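Local structure of alcohol oxidase (Myceliophthora thermophila, 6F74) at residues T436-N441 against A529-A534; N468-V473 against S496-I501. The protein binds FAD and probably catalyses oxygen-dependent oxidation as a flavoprotein oxidase of the VAO type. All coordinates share one frame; numbering follows the deposited sequence.

Both contacts belong to the seven-stranded antiparallel sheet, probably that of the substrate (cap) domain as in other VAO-type flavoproteins, one end of which comes near the FAD. Their centres are about 10 Å apart. Interaction 1 sets the edge strand 435-440 against the end of helix 512-533. Interaction 2 pairs strand 467-472 with strand 498-503, the neighbour of 435-440 in the sheet. Along the chain, both segments of interaction 2 fall between those of interaction 1. Arg-438 N and Met-500 O, 2.9 Å apart, probably join the two contacts by a backbone hydrogen bond. Together they build the part of the sheet near His-246 and Tyr-540, which bind FAD.

Interaction 1: residues T436-N441 against A529-A534; sequences TSRLIN and ALKKLA
Strand 436-440 and helix 529-533 run almost parallel, at 10°, with their axes 8.5 Å apart at the closest. By CA atoms, Arg-438 lies opposite Leu-530 and Ile-440 opposite Ala-534, the first residue beyond the helix. Arg-438 CG is anti to the backbone N (chi1 -163°) and the chain bends at chi2, which brings the guanidinium to the helix end. There it grips one backbone oxygen side-on with two nitrogens. Arg-438 NE donates a hydrogen bond to Ala-534 O at 2.8 Å, and Arg-438 NH2 a second one to that oxygen at 2.9 Å. The oxygen lies in the guanidinium plane. NH2 sits in the carbonyl plane, while NE is tilted from it by 19°. Lys-531 CG rests over one face of the guanidinium, offset toward the rim, 3.8 Å from Arg-438 CZ. The two side chains cross at about a right angle, and Lys-531 NZ forms a salt bridge with Asp-548. The strand is the outermost of the seven-stranded antiparallel sheet, probably of the substrate (cap) domain of the VAO/PCMH fold, and its arginine binds the carbonyl just past the helix C-terminus. A leucine in place of Arg-438 would probably cost Ala-534 O both arginine bonds and leave the end of the helix less firmly fixed to the strand. The apolar part lies on both sides of this grip along the strand. Arg-438 CB meets Leu-530 CB at 3.7 Å, and Thr-436 CG2 touches Leu-530 CD1. Toward the other end, Ile-440 CD1 packs on Ala-534 CB at 3.8 Å and more loosely on Leu-533 CD2. Leu-530 and Leu-533 also touch helix 448-458. Leu-439 points away from the helix, and its side chain lies about 4 Å from that of Tyr-540, an FAD-binding residue.

Interaction 2: residues N468-V473 against S496-I501; sequences NVVLLV and SPFVMI
The Phe-498 ring meets Val-470 CG1 obliquely, with CD2 4.1 Å from that methyl. Its CG stands between the backbone N and the carbonyl carbon (chi1 71°), and the ring leads away from strand 468-472 while CB stays against Leu-472 CD1. The strands are antiparallel, at 164°, and are inner neighbours in the sheet. Val-469 with Ile-501 and Leu-471 with Val-499 are hydrogen-bonded pairs; Val-470 with Met-500 is a non-hydrogen-bonded pair. Val-469 and Ile-501 exchange two backbone hydrogen bonds. Val-499 N to Leu-471 O is longer, 3.1 Å, where the strand nears the inverse gamma turn centred on Leu-472. On the face of Leu-471, Val-499 and Ile-501, Leu-471 CD1 presses on Ile-501 CD1 at 3.4 Å, a tight carbon contact, and the side chains cross at about a right angle. A water donates to both Asn-468 OD1 and Ile-501 O; Asn-468 OD1 also bonds Ser-502. The Leu-471 and Val-499 face is turned toward His-246 and Tyr-540 of the FAD site. Leu-471 touches His-246, and its side chain is about 6 Å from the FAD. Val-470 and Phe-498 pack on helix 328-346, while strands 349-356 and 435-440 flank the pair in the sheet.

Interaction 1: residues T436-N441 against A529-A534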
loop_
_atom_site.group_PDB
_atom_site.type_symbol
_atom_site.label_atom_id
_atom_site.label_comp_id
_atom_site.label_asym_id
_atom_site.label_seq_id
_atom_site.Cartn_x
_atom_site.Cartn_y
_atom_site.Cartn_z
ATOM N N THR A 436 1.776 7.223 9.695
ATOM C CA THR A 436 3.010 6.556 10.158
ATOM C C THR A 436 2.648 5.129 10.546
ATOM O O THR A 436 1.517 4.856 10.971
ATOM C CB THR A 436 3.645 7.308 11.347
ATOM O OG1 THR A 436 4.822 6.643 11.781
ATOM C CG2 THR A 436 2.621 7.466 12.531
ATOM N N SER A 437 3.565 4.189 10.348
ATOM C CA SER A 437 3.286 2.798 10.722
ATOM C C SER A 437 4.445 2.259 11.543
ATOM O O SER A 437 5.616 2.680 11.386
ATOM C CB SER A 437 2.988 1.907 9.513
ATOM O OG SER A 437 3.967 1.971 8.483
ATOM N N ARG A 438 4.078 1.393 12.482
ATOM C CA ARG A 438 5.030 0.782 13.375
ATOM C C ARG A 438 4.648 -0.662 13.643
ATOM O O ARG A 438 3.540 -0.956 14.115
ATOM C CB ARG A 438 5.134 1.556 14.676
ATOM C CG ARG A 438 6.395 1.200 15.468
ATOM C CD ARG A 438 7.629 1.800 14.834
ATOM N NE ARG A 438 8.869 1.380 15.473
ATOM C CZ ARG A 438 10.085 1.512 14.922
ATOM N NH1 ARG A 438 10.245 2.053 13.703
ATOM N NH2 ARG A 438 11.154 1.093 15.597
ATOM N N LEU A 439 5.558 -1.561 13.291
ATOM C CA LEU A 439 5.413 -2.961 13.632
ATOM C C LEU A 439 5.645 -3.069 15.143
ATOM O O LEU A 439 6.567 -2.438 15.673
ATOM C CB LEU A 439 6.390 -3.822 12.850
ATOM C CG LEU A 439 5.993 -4.261 11.425
ATOM C CD1 LEU A 439 5.798 -3.060 10.487
ATOM C CD2 LEU A 439 7.102 -5.159 10.886
ATOM N N ILE A 440 4.798 -3.835 15.824
ATOM C CA ILE A 440 4.837 -3.976 17.293
ATOM C C ILE A 440 5.179 -5.410 17.704
ATOM O O ILE A 440 4.430 -6.339 17.383
ATOM C CB ILE A 440 3.484 -3.599 17.931
ATOM C CG1 ILE A 440 3.023 -2.219 17.464
ATOM C CG2 ILE A 440 3.567 -3.625 19.439
ATOM C CD1 ILE A 440 3.985 -1.071 17.704
ATOM N N ASN A 441 6.305 -5.565 18.413
ATOM C CA ASN A 441 6.732 -6.873 18.961
ATOM C C ASN A 441 6.051 -7.123 20.327
ATOM O O ASN A 441 5.760 -6.168 21.050
ATOM C CB ASN A 441 8.258 -6.931 19.094
ATOM C CG ASN A 441 8.805 -5.860 20.022
ATOM O OD1 ASN A 441 8.531 -4.683 19.837
ATOM N ND2 ASN A 441 9.554 -6.279 21.050
ATOM N N ALA A 529 5.942 8.474 19.247
ATOM C CA ALA A 529 5.350 7.721 20.342
ATOM C C ALA A 529 5.388 6.236 19.997
ATOM O O ALA A 529 5.695 5.403 20.857
ATOM C CB ALA A 529 3.924 8.152 20.573
ATOM N N LEU A 530 5.077 5.915 18.737
ATOM C CA LEU A 530 5.069 4.521 18.297
ATOM C C LEU A 530 6.455 3.908 18.337
ATOM O O LEU A 530 6.592 2.726 18.689
ATOM C CB LEU A 530 4.479 4.387 16.901
ATOM C CG LEU A 530 2.983 4.645 16.750
ATOM C CD1 LEU A 530 2.562 4.533 15.292
ATOM C CD2 LEU A 530 2.140 3.723 17.643
ATOM N N LYS A 531 7.473 4.704 17.988
ATOM C CA LYS A 531 8.867 4.270 18.066
ATOM C C LYS A 531 9.314 4.055 19.469
ATOM O O LYS A 531 10.011 3.073 19.740
ATOM C CB LYS A 531 9.819 5.256 17.356
ATOM C CG LYS A 531 9.739 5.134 15.852
ATOM C CD LYS A 531 10.830 5.859 15.082
ATOM C CE LYS A 531 10.515 5.804 13.588
ATOM N NZ LYS A 531 11.520 6.446 12.676
ATOM N N LYS A 532 8.927 4.963 20.372
ATOM C CA LYS A 532 9.222 4.799 21.792
ATOM C C LYS A 532 8.590 3.542 22.364
ATOM O O LYS A 532 9.215 2.846 23.170
ATOM C CB LYS A 532 8.765 6.019 22.595
ATOM C CG LYS A 532 9.133 5.944 24.084
ATOM C CD LYS A 532 8.873 7.276 24.786
ATOM C CE LYS A 532 9.128 7.167 26.264
ATOM N NZ LYS A 532 8.417 8.255 26.987
ATOM N N LEU A 533 7.352 3.256 21.977
ATOM C CA LEU A 533 6.708 1.997 22.344
ATOM C C LEU A 533 7.449 0.772 21.822
ATOM O O LEU A 533 7.717 -0.151 22.597
ATOM C CB LEU A 533 5.295 1.950 21.809
ATOM C CG LEU A 533 4.476 0.687 22.120
ATOM C CD1 LEU A 533 4.325 0.491 23.622
ATOM C CD2 LEU A 533 3.128 0.823 21.418
ATOM N N ALA A 534 7.743 0.760 20.523
ATOM C CA ALA A 534 8.474 -0.360 19.899
ATOM C C ALA A 534 9.728 0.106 19.163
ATOM O O ALA A 534 9.701 0.272 17.950
ATOM C CB ALA A 534 7.560 -1.127 18.962
#

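Interaction 2: residues N468-V473 against S496-I501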
loop_
_atom_site.group_PDB
_atom_site.type_symbol
_atom_site.label_atom_id
_atom_site.label_comp_id
_atom_site.label_asym_id
_atom_site.label_seq_id
_atom_site.Cartn_x
_atom_site.Cartn_y
_atom_site.Cartn_z
ATOM N N ASN A 468 -6.661 5.825 13.718
ATOM C CA ASN A 468 -5.786 4.801 14.252
ATOM C C ASN A 468 -6.287 3.439 13.775
ATOM O O ASN A 468 -7.499 3.175 13.776
ATOM C CB ASN A 468 -5.747 4.907 15.755
ATOM C CG ASN A 468 -4.893 6.070 16.205
ATOM O OD1 ASN A 468 -3.657 5.991 16.100
ATOM N ND2 ASN A 468 -5.534 7.164 16.679
ATOM N N VAL A 469 -5.364 2.606 13.318
ATOM C CA VAL A 469 -5.720 1.338 12.708
ATOM C C VAL A 469 -4.747 0.285 13.214
ATOM O O VAL A 469 -3.505 0.529 13.292
ATOM C CB VAL A 469 -5.653 1.392 11.167
ATOM C CG1 VAL A 469 -6.087 0.059 10.528
ATOM C CG2 VAL A 469 -6.492 2.552 10.623
ATOM N N VAL A 470 -5.319 -0.875 13.557
ATOM C CA VAL A 470 -4.577 -2.078 13.908
ATOM C C VAL A 470 -4.622 -3.086 12.752
ATOM O O VAL A 470 -5.704 -3.451 12.331
ATOM C CB VAL A 470 -5.175 -2.745 15.150
ATOM C CG1 VAL A 470 -4.488 -4.063 15.436
ATOM C CG2 VAL A 470 -4.954 -1.854 16.352
ATOM N N LEU A 471 -3.450 -3.522 12.266
ATOM C CA LEU A 471 -3.355 -4.515 11.184
ATOM C C LEU A 471 -2.859 -5.819 11.777
ATOM O O LEU A 471 -1.654 -6.042 11.921
ATOM C CB LEU A 471 -2.396 -4.030 10.100
ATOM C CG LEU A 471 -2.697 -2.693 9.423
ATOM C CD1 LEU A 471 -2.396 -1.564 10.369
ATOM C CD2 LEU A 471 -1.833 -2.580 8.175
ATOM N N LEU A 472 -3.790 -6.669 12.197
ATOM C CA LEU A 472 -3.414 -7.906 12.840
ATOM C C LEU A 472 -3.155 -8.904 11.701
ATOM O O LEU A 472 -3.986 -9.755 11.386
ATOM C CB LEU A 472 -4.498 -8.360 13.800
ATOM C CG LEU A 472 -4.188 -9.604 14.627
ATOM C CD1 LEU A 472 -2.938 -9.420 15.505
ATOM C CD2 LEU A 472 -5.406 -9.933 15.468
ATOM N N VAL A 473 -1.996 -8.753 11.081
ATOM C CA VAL A 473 -1.721 -9.400 9.787
ATOM C C VAL A 473 -0.455 -10.199 9.732
ATOM O O VAL A 473 -0.183 -10.775 8.720
ATOM C CB VAL A 473 -1.719 -8.378 8.624
ATOM C CG1 VAL A 473 -3.064 -7.673 8.534
ATOM C CG2 VAL A 473 -0.611 -7.364 8.777
ATOM N N SER A 496 6.869 -9.352 14.894
ATOM C CA SER A 496 5.768 -8.435 15.180
ATOM C C SER A 496 4.460 -8.977 14.619
ATOM O O SER A 496 4.329 -9.117 13.401
ATOM C CB SER A 496 6.081 -7.061 14.593
ATOM O OG SER A 496 7.396 -6.668 14.978
ATOM N N PRO A 497 3.495 -9.308 15.489
ATOM C CA PRO A 497 2.274 -9.922 14.966
ATOM C C PRO A 497 1.302 -8.930 14.361
ATOM O O PRO A 497 0.434 -9.338 13.587
ATOM C CB PRO A 497 1.660 -10.624 16.182
ATOM C CG PRO A 497 2.295 -10.018 17.378
ATOM C CD PRO A 497 3.537 -9.308 16.957
ATOM N N PHE A 498 1.449 -7.649 14.695
ATOM C CA PHE A 498 0.583 -6.623 14.166
ATOM C C PHE A 498 1.296 -5.300 13.933
ATOM O O PHE A 498 2.416 -5.093 14.375
ATOM C CB PHE A 498 -0.644 -6.434 15.066
ATOM C CG PHE A 498 -0.370 -5.778 16.393
ATOM C CD1 PHE A 498 -0.048 -6.547 17.510
ATOM C CD2 PHE A 498 -0.519 -4.407 16.559
ATOM C CE1 PHE A 498 0.179 -5.949 18.733
ATOM C CE2 PHE A 498 -0.310 -3.812 17.792
ATOM C CZ PHE A 498 0.044 -4.576 18.879
ATOM N N VAL A 499 0.617 -4.433 13.186
ATOM C CA VAL A 499 1.079 -3.097 12.869
ATOM C C VAL A 499 0.084 -2.089 13.422
ATOM O O VAL A 499 -1.119 -2.308 13.383
ATOM C CB VAL A 499 1.226 -2.903 11.355
ATOM C CG1 VAL A 499 1.842 -1.540 11.044
ATOM C CG2 VAL A 499 2.090 -4.022 10.766
ATOM N N MET A 500 0.607 -0.990 13.965
ATOM C CA MET A 500 -0.216 0.182 14.304
ATOM C C MET A 500 0.041 1.232 13.250
ATOM O O MET A 500 1.204 1.505 12.906
ATOM C CB MET A 500 0.128 0.737 15.682
ATOM C CG MET A 500 -0.225 -0.216 16.812
ATOM S SD MET A 500 0.425 0.188 18.429
ATOM C CE MET A 500 -0.584 1.564 18.929
ATOM N N ILE A 501 -1.037 1.770 12.694
ATOM C CA ILE A 501 -0.994 2.907 11.787
ATOM C C ILE A 501 -1.779 4.050 12.427
ATOM O O ILE A 501 -2.881 3.853 12.926
ATOM C CB ILE A 501 -1.606 2.547 10.435
ATOM C CG1 ILE A 501 -0.773 1.433 9.810
ATOM C CG2 ILE A 501 -1.667 3.752 9.513
ATOM C CD1 ILE A 501 -1.218 0.962 8.450
HETATM O O HOH W 1 -2.541 3.439 15.998
#